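Local coordinates for putative ABC transporter subunit, substrate-binding component (Rhodopseudomonas palustris, PDB 4EVQ), which binds 4-hydroxybenzoate and probably serves as the periplasmic solute-binding component of an ABC transporter for lignin-derived aromatic compounds, at residues A[116-119]-A[120-124]; A[186-189]-A[190-194]; A[200-204]-A[205-209]. All blocks are in the same frame, centred on the assembly; numbering follows the deposited sequence.

Contact 1: A[116-119]-A[120-124]; sequences ADII and TRAMC. With SO4 (sulfate ion), chain D.
The carbonyl oxygen of Ile118 takes two backbone N-H groups, from Arg121 and Met123, and they come from opposite faces of its plane. Met123 N lies 2.9 Å from Ile118 O and is tilted only 23° from the carbonyl plane. Arg121 N lies 3.0 Å from the same oxygen but stands well above that plane. The two bonds fold the chain back where it passes from a 3-10 segment beginning at Asp117 into a type I beta turn from Arg121 to Cys124.

Ile118 CG1 packs against Met123 CG at 3.9 Å and against Ala122 CB at 4.0 Å. Its CG1 is anti to the backbone N (chi1 -162°), which sets this branch over the turn. Met123 is selenomethionine, and its SE comes to 4.1 Å from Ile118 CG2.

Arg121 leaves in another direction. Its CG rests 3.4 Å from Asp117 O, and the chain then runs extended to a sulfate, probably from the crystallisation liquor. NH2 gives a nearly straight bond to sulfate O3 (172°) and NH1 bonds O2, with the sulfur at the guanidinium edge and in its plane. NH2 also forms a salt bridge to Asp367. Asp117 OD1 accepts from Gly136 N, and Thr120 OG1 bonds Arg130.

Cys124 is joined by a disulfide to Cys372, tying this loop to the C-terminal segment. The loop links strands 109-111 and 128-130. Ile119 packs on Val128 of strand 128-130, while Ile119 and Met123 also touch helix 92-105.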
loop_
_atom_site.group_PDB
_atom_site.type_symbol
_atom_site.label_atom_id
_atom_site.label_comp_id
_atom_site.label_asym_id
_atom_site.label_seq_id
_atom_site.Cartn_x
_atom_site.Cartn_y
_atom_site.Cartn_z
ATOM N N ALA A 116 -2.807 7.853 -0.591
ATOM C CA ALA A 116 -3.108 9.284 -0.564
ATOM C C ALA A 116 -3.912 9.640 0.673
ATOM O O ALA A 116 -5.014 9.107 0.888
ATOM C CB ALA A 116 -3.871 9.671 -1.834
ATOM N N ASP A 117 -3.426 10.604 1.426
ATOM C CA ASP A 117 -4.066 10.979 2.691
ATOM C C ASP A 117 -5.488 11.421 2.482
ATOM O O ASP A 117 -6.367 11.096 3.295
ATOM C CB ASP A 117 -3.265 12.088 3.385
ATOM C CG ASP A 117 -1.927 11.621 3.947
ATOM O OD1 ASP A 117 -1.776 10.437 4.279
ATOM O OD2 ASP A 117 -1.056 12.504 4.108
ATOM N N ILE A 118 -5.763 12.080 1.369
ATOM C CA ILE A 118 -7.079 12.692 1.191
ATOM C C ILE A 118 -8.184 11.647 1.044
ATOM O O ILE A 118 -9.351 11.947 1.350
ATOM C CB ILE A 118 -7.068 13.652 -0.008
ATOM C CG1 ILE A 118 -8.250 14.604 0.044
ATOM C CG2 ILE A 118 -6.992 12.896 -1.326
ATOM C CD1 ILE A 118 -8.076 15.765 -0.916
ATOM N N ILE A 119 -7.859 10.448 0.600
ATOM C CA ILE A 119 -8.890 9.448 0.305
ATOM C C ILE A 119 -9.730 9.093 1.523
ATOM O O ILE A 119 -10.954 8.851 1.389
ATOM C CB ILE A 119 -8.214 8.222 -0.359
ATOM C CG1 ILE A 119 -7.737 8.602 -1.744
ATOM C CG2 ILE A 119 -9.169 7.024 -0.425
ATOM C CD1 ILE A 119 -6.965 7.535 -2.464
ATOM N N THR A 120 -9.132 9.105 2.695
ATOM C CA THR A 120 -9.883 8.842 3.936
ATOM C C THR A 120 -9.855 10.055 4.874
ATOM O O THR A 120 -10.033 9.953 6.130
ATOM C CB THR A 120 -9.424 7.521 4.623
ATOM O OG1 THR A 120 -8.032 7.585 4.944
ATOM C CG2 THR A 120 -9.662 6.283 3.714
ATOM N N ARG A 121 -9.734 11.215 4.250
ATOM C CA ARG A 121 -9.827 12.513 4.903
ATOM C C ARG A 121 -10.880 13.307 4.135
ATOM O O ARG A 121 -12.041 12.866 4.118
ATOM C CB ARG A 121 -8.457 13.192 5.081
ATOM C CG ARG A 121 -7.593 12.443 6.138
ATOM C CD ARG A 121 -6.243 13.053 6.404
ATOM N NE ARG A 121 -5.566 12.358 7.514
ATOM C CZ ARG A 121 -4.623 12.896 8.282
ATOM N NH1 ARG A 121 -4.219 14.137 8.060
ATOM N NH2 ARG A 121 -4.080 12.212 9.288
ATOM N N ALA A 122 -10.556 14.427 3.500
ATOM C CA ALA A 122 -11.608 15.222 2.819
ATOM C C ALA A 122 -12.404 14.505 1.716
ATOM O O ALA A 122 -13.545 14.863 1.449
ATOM C CB ALA A 122 -11.014 16.527 2.274
HETATM N N MSE A 123 -11.822 13.502 1.063
HETATM C CA MSE A 123 -12.529 12.754 0.041
HETATM C C MSE A 123 -13.234 11.505 0.585
HETATM O O MSE A 123 -13.787 10.722 -0.172
HETATM C CB MSE A 123 -11.589 12.291 -1.072
HETATM C CG MSE A 123 -11.243 13.307 -2.080
HETATM SE SE MSE A 123 -10.363 12.428 -3.676
HETATM C CE MSE A 123 -9.729 14.107 -4.407
ATOM N N CYS A 124 -13.269 11.323 1.894
ATOM C CA CYS A 124 -13.946 10.151 2.433
ATOM C C CYS A 124 -15.412 10.141 1.991
ATOM O O CYS A 124 -16.024 11.204 1.769
ATOM C CB CYS A 124 -13.822 10.115 3.958
ATOM S SG CYS A 124 -15.026 11.156 4.811
HETATM S S SO4 D . -1.103 14.341 10.420
HETATM O O1 SO4 D . -0.070 13.367 10.041
HETATM O O2 SO4 D . -1.606 14.953 9.205
HETATM O O3 SO4 D . -2.216 13.600 11.000
HETATM O O4 SO4 D . -0.645 15.309 11.420
#

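Contact 2: A[186-189]-A[190-194]; sequences ITIA and FPDVE
Asp192 N donates to Ala189 O at 2.7 Å, closing a bend that fits a type VI beta turn around the cis peptide bond between Phe190 and Pro191. The turn leads out of strand 181-188, an outermost strand of the seven-stranded sheet, toward helix 196-205. It begins a beta-alpha connection of the periplasmic binding protein fold.

Ile188 and Asp192 meet inside the bend, their side chains at about a right angle. Ile188 CG2 lies 4.0 Å from Asp192 CB and 3.5 Å from Asp192 O. That same carbonyl oxygen accepts a hydrogen bond from Trp159 NE1.

Phe190 points away from the Asp192 side chain. Its CG is anti to the backbone N (chi1 178°), which carries the ring out from the turn to Trp159 and His91, both met edge-to-face. The ring also contacts Tyr29 and Tyr161. Pro191 CB sits over the centre of one ring face, 3.8 Å above the ring plane. The Phe190 side chain is about 7 Å from the bound 4-hydroxybenzoate.

Val193 O accepts from Lys221 NZ. Asp192 makes an Asx turn: its OD2 takes the N-H of Glu194 N at 3.1 Å, met from above the carboxylate plane, 55° out of it.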
loop_
_atom_site.group_PDB
_atom_site.type_symbol
_atom_site.label_atom_id
_atom_site.label_comp_id
_atom_site.label_asym_id
_atom_site.label_seq_id
_atom_site.Cartn_x
_atom_site.Cartn_y
_atom_site.Cartn_z
ATOM N N ILE A 186 15.674 15.223 -0.198
ATOM C CA ILE A 186 16.088 15.121 -1.587
ATOM C C ILE A 186 14.943 14.436 -2.359
ATOM O O ILE A 186 14.371 13.430 -1.902
ATOM C CB ILE A 186 17.386 14.277 -1.722
ATOM C CG1 ILE A 186 18.523 14.870 -0.880
ATOM C CG2 ILE A 186 17.791 14.110 -3.168
ATOM C CD1 ILE A 186 19.754 14.012 -0.774
ATOM N N THR A 187 14.642 14.966 -3.539
ATOM C CA THR A 187 13.697 14.327 -4.402
ATOM C C THR A 187 14.293 14.020 -5.770
ATOM O O THR A 187 15.262 14.655 -6.238
ATOM C CB THR A 187 12.368 15.060 -4.582
ATOM O OG1 THR A 187 12.565 16.304 -5.235
ATOM C CG2 THR A 187 11.674 15.258 -3.239
ATOM N N ILE A 188 13.690 13.031 -6.377
ATOM C CA ILE A 188 14.056 12.485 -7.652
ATOM C C ILE A 188 12.777 12.559 -8.497
ATOM O O ILE A 188 11.681 12.212 -7.999
ATOM C CB ILE A 188 14.445 10.929 -7.419
ATOM C CG1 ILE A 188 15.597 10.795 -6.426
ATOM C CG2 ILE A 188 14.790 10.268 -8.674
ATOM C CD1 ILE A 188 16.935 11.335 -6.926
ATOM N N ALA A 189 12.835 12.947 -9.775
ATOM C CA ALA A 189 11.627 12.947 -10.599
ATOM C C ALA A 189 11.068 11.526 -10.744
ATOM O O ALA A 189 11.834 10.598 -10.912
ATOM C CB ALA A 189 11.999 13.451 -11.997
ATOM N N PHE A 190 9.748 11.349 -10.705
ATOM C CA PHE A 190 9.141 10.016 -10.803
ATOM C C PHE A 190 9.014 9.616 -12.280
ATOM O O PHE A 190 8.528 10.399 -13.084
ATOM C CB PHE A 190 7.730 10.049 -10.201
ATOM C CG PHE A 190 7.007 8.752 -10.306
ATOM C CD1 PHE A 190 7.249 7.737 -9.435
ATOM C CD2 PHE A 190 6.059 8.545 -11.287
ATOM C CE1 PHE A 190 6.620 6.554 -9.522
ATOM C CE2 PHE A 190 5.379 7.349 -11.363
ATOM C CZ PHE A 190 5.661 6.346 -10.472
ATOM N N PRO A 191 9.417 8.396 -12.645
ATOM C CA PRO A 191 10.036 7.309 -11.892
ATOM C C PRO A 191 11.525 7.149 -12.237
ATOM O O PRO A 191 11.973 6.047 -12.524
ATOM C CB PRO A 191 9.272 6.128 -12.392
ATOM C CG PRO A 191 9.066 6.437 -13.852
ATOM C CD PRO A 191 8.908 7.926 -13.953
ATOM N N ASP A 192 12.281 8.237 -12.188
ATOM C CA ASP A 192 13.707 8.155 -12.501
ATOM C C ASP A 192 14.436 7.295 -11.479
ATOM O O ASP A 192 14.080 7.271 -10.284
ATOM C CB ASP A 192 14.272 9.575 -12.583
ATOM C CG ASP A 192 15.607 9.645 -13.296
ATOM O OD1 ASP A 192 15.615 9.631 -14.517
ATOM O OD2 ASP A 192 16.643 9.729 -12.655
ATOM N N VAL A 193 15.490 6.625 -11.921
ATOM C CA VAL A 193 16.284 5.766 -11.066
ATOM C C VAL A 193 17.780 6.089 -11.130
ATOM O O VAL A 193 18.627 5.251 -10.841
ATOM C CB VAL A 193 16.030 4.312 -11.326
ATOM C CG1 VAL A 193 14.570 3.977 -11.086
ATOM C CG2 VAL A 193 16.358 3.919 -12.781
ATOM N N GLU A 194 18.081 7.337 -11.417
ATOM C CA GLU A 194 19.477 7.806 -11.324
ATOM C C GLU A 194 19.665 8.361 -9.940
ATOM O O GLU A 194 19.183 9.449 -9.623
ATOM C CB GLU A 194 19.785 8.872 -12.371
ATOM C CG GLU A 194 19.785 8.366 -13.767
ATOM C CD GLU A 194 20.798 7.250 -13.968
ATOM O OE1 GLU A 194 21.884 7.282 -13.368
ATOM O OE2 GLU A 194 20.466 6.324 -14.737
#

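Contact 3: A[200-204]-A[205-209]; sequences AEIAS and LKPDC
Leu205 lies alongside Glu201 at the C-terminal end of helix 196-205, both side chains pointing the same way. Leu205 CD1 is 3.9 Å from Glu201 CG, and Leu205 CG lies 3.4 Å from Glu201 O. The helix end belongs to a beta-alpha-beta connection from strand 181-188 to strand 209-213.

Glu201 O is gripped twice. Leu205 N approaches Glu201 O nearly along the C=O axis, at 3.1 Å. Ser204 OG donates to the same oxygen at 2.7 Å; its chi1 of 77° turns the hydroxyl back over the preceding helical turn. With an alanine in place of Leu205, Glu201 CG would probably lose its apolar neighbour and a gap open toward Lys184 and Val155.

At Lys206, with positive phi, the chain leaves helical geometry and changes course. Lys206 N bonds Ala203 O. Ile202 O takes two weak bonds, from Leu205 N and Lys206 N. Pro207 then continues extended toward strand 209-213. Ile202 and Pro207 cross at about a right angle, with Ile202 CG2 4.1 Å from Pro207 CG. In the next shell, Val155 of strand 153-159 touches Ile202, Leu205 and Pro207. Lys153 NZ bonds Lys206 O, while Asp208 OD1 accepts from Lys153 N and OD2 from Lys152 N.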
loop_
_atom_site.group_PDB
_atom_site.type_symbol
_atom_site.label_atom_id
_atom_site.label_comp_id
_atom_site.label_asym_id
_atom_site.label_seq_id
_atom_site.Cartn_x
_atom_site.Cartn_y
_atom_site.Cartn_z
ATOM N N ALA A 200 25.751 10.832 -3.287
ATOM C CA ALA A 200 26.900 11.694 -3.000
ATOM C C ALA A 200 26.497 12.846 -2.098
ATOM O O ALA A 200 27.223 13.218 -1.185
ATOM C CB ALA A 200 27.480 12.228 -4.302
ATOM N N GLU A 201 25.301 13.388 -2.303
ATOM C CA GLU A 201 24.813 14.445 -1.432
ATOM C C GLU A 201 24.584 13.937 -0.025
ATOM O O GLU A 201 24.974 14.570 0.942
ATOM C CB GLU A 201 23.532 15.099 -1.994
ATOM C CG GLU A 201 23.140 16.342 -1.213
ATOM C CD GLU A 201 21.890 17.023 -1.686
ATOM O OE1 GLU A 201 21.346 16.645 -2.740
ATOM O OE2 GLU A 201 21.473 17.991 -1.000
ATOM N N ILE A 202 23.951 12.779 0.105
ATOM C CA ILE A 202 23.799 12.143 1.408
ATOM C C ILE A 202 25.135 11.990 2.117
ATOM O O ILE A 202 25.247 12.358 3.278
ATOM C CB ILE A 202 23.136 10.776 1.247
ATOM C CG1 ILE A 202 21.629 10.978 0.984
ATOM C CG2 ILE A 202 23.318 9.908 2.532
ATOM C CD1 ILE A 202 20.939 9.762 0.413
ATOM N N ALA A 203 26.147 11.455 1.426
ATOM C CA ALA A 203 27.465 11.324 2.081
ATOM C C ALA A 203 27.956 12.669 2.615
ATOM O O ALA A 203 28.460 12.779 3.742
ATOM C CB ALA A 203 28.466 10.703 1.118
ATOM N N SER A 204 27.811 13.705 1.813
ATOM C CA SER A 204 28.348 15.015 2.176
ATOM C C SER A 204 27.650 15.585 3.392
ATOM O O SER A 204 28.247 16.375 4.125
ATOM C CB SER A 204 28.234 16.003 1.014
ATOM O OG SER A 204 26.913 16.497 0.848
ATOM N N LEU A 205 26.385 15.224 3.601
ATOM C CA LEU A 205 25.590 15.766 4.698
ATOM C C LEU A 205 25.815 15.051 6.025
ATOM O O LEU A 205 25.366 15.534 7.062
ATOM C CB LEU A 205 24.085 15.686 4.347
ATOM C CG LEU A 205 23.680 16.662 3.229
ATOM C CD1 LEU A 205 22.360 16.241 2.598
ATOM C CD2 LEU A 205 23.579 18.107 3.743
ATOM N N LYS A 206 26.445 13.882 5.967
ATOM C CA LYS A 206 26.811 13.098 7.150
ATOM C C LYS A 206 25.650 12.888 8.141
ATOM O O LYS A 206 25.796 13.078 9.363
ATOM C CB LYS A 206 28.013 13.734 7.884
ATOM C CG LYS A 206 29.232 13.814 7.013
ATOM C CD LYS A 206 30.410 14.507 7.739
ATOM C CE LYS A 206 31.595 14.751 6.793
ATOM N NZ LYS A 206 32.740 15.298 7.533
ATOM N N PRO A 207 24.493 12.437 7.631
ATOM C CA PRO A 207 23.423 12.080 8.555
ATOM C C PRO A 207 23.721 10.785 9.318
ATOM O O PRO A 207 24.630 10.038 8.938
ATOM C CB PRO A 207 22.227 11.884 7.601
ATOM C CG PRO A 207 22.848 11.292 6.379
ATOM C CD PRO A 207 24.153 12.085 6.234
ATOM N N ASP A 208 22.957 10.513 10.371
ATOM C CA ASP A 208 23.053 9.223 11.022
ATOM C C ASP A 208 22.046 8.187 10.531
ATOM O O ASP A 208 22.076 7.032 10.950
ATOM C CB ASP A 208 23.027 9.336 12.556
ATOM C CG ASP A 208 21.714 9.830 13.137
ATOM O OD1 ASP A 208 20.695 9.964 12.432
ATOM O OD2 ASP A 208 21.646 10.071 14.365
ATOM N N CYS A 209 21.231 8.602 9.559
ATOM C CA CYS A 209 20.307 7.668 8.901
ATOM C C CYS A 209 19.752 8.328 7.648
ATOM O O CYS A 209 19.736 9.538 7.488
ATOM C CB CYS A 209 19.135 7.301 9.843
ATOM S SG CYS A 209 18.178 8.715 10.460
#

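The three contacts follow one another along the chain without overlap. Contact 1 lies in the loop joining strands 109-111 and 128-130 of the six-stranded sheet. Contacts 2 and 3 belong to the seven-stranded sheet, at the two ends of the connection from strand 181-188 through helix 196-205 to strand 209-213. Their centres are about 17 Å apart, and they touch where Ile186 CD1 packs 4.0 Å from Ile202 CG1. Contact 1 is remote, its centre about 25 Å from that of contact 2 and 34 Å from that of contact 3. Contacts 1 and 2 each come near the bound 4-hydroxybenzoate, consistent with a ligand held between two lobes.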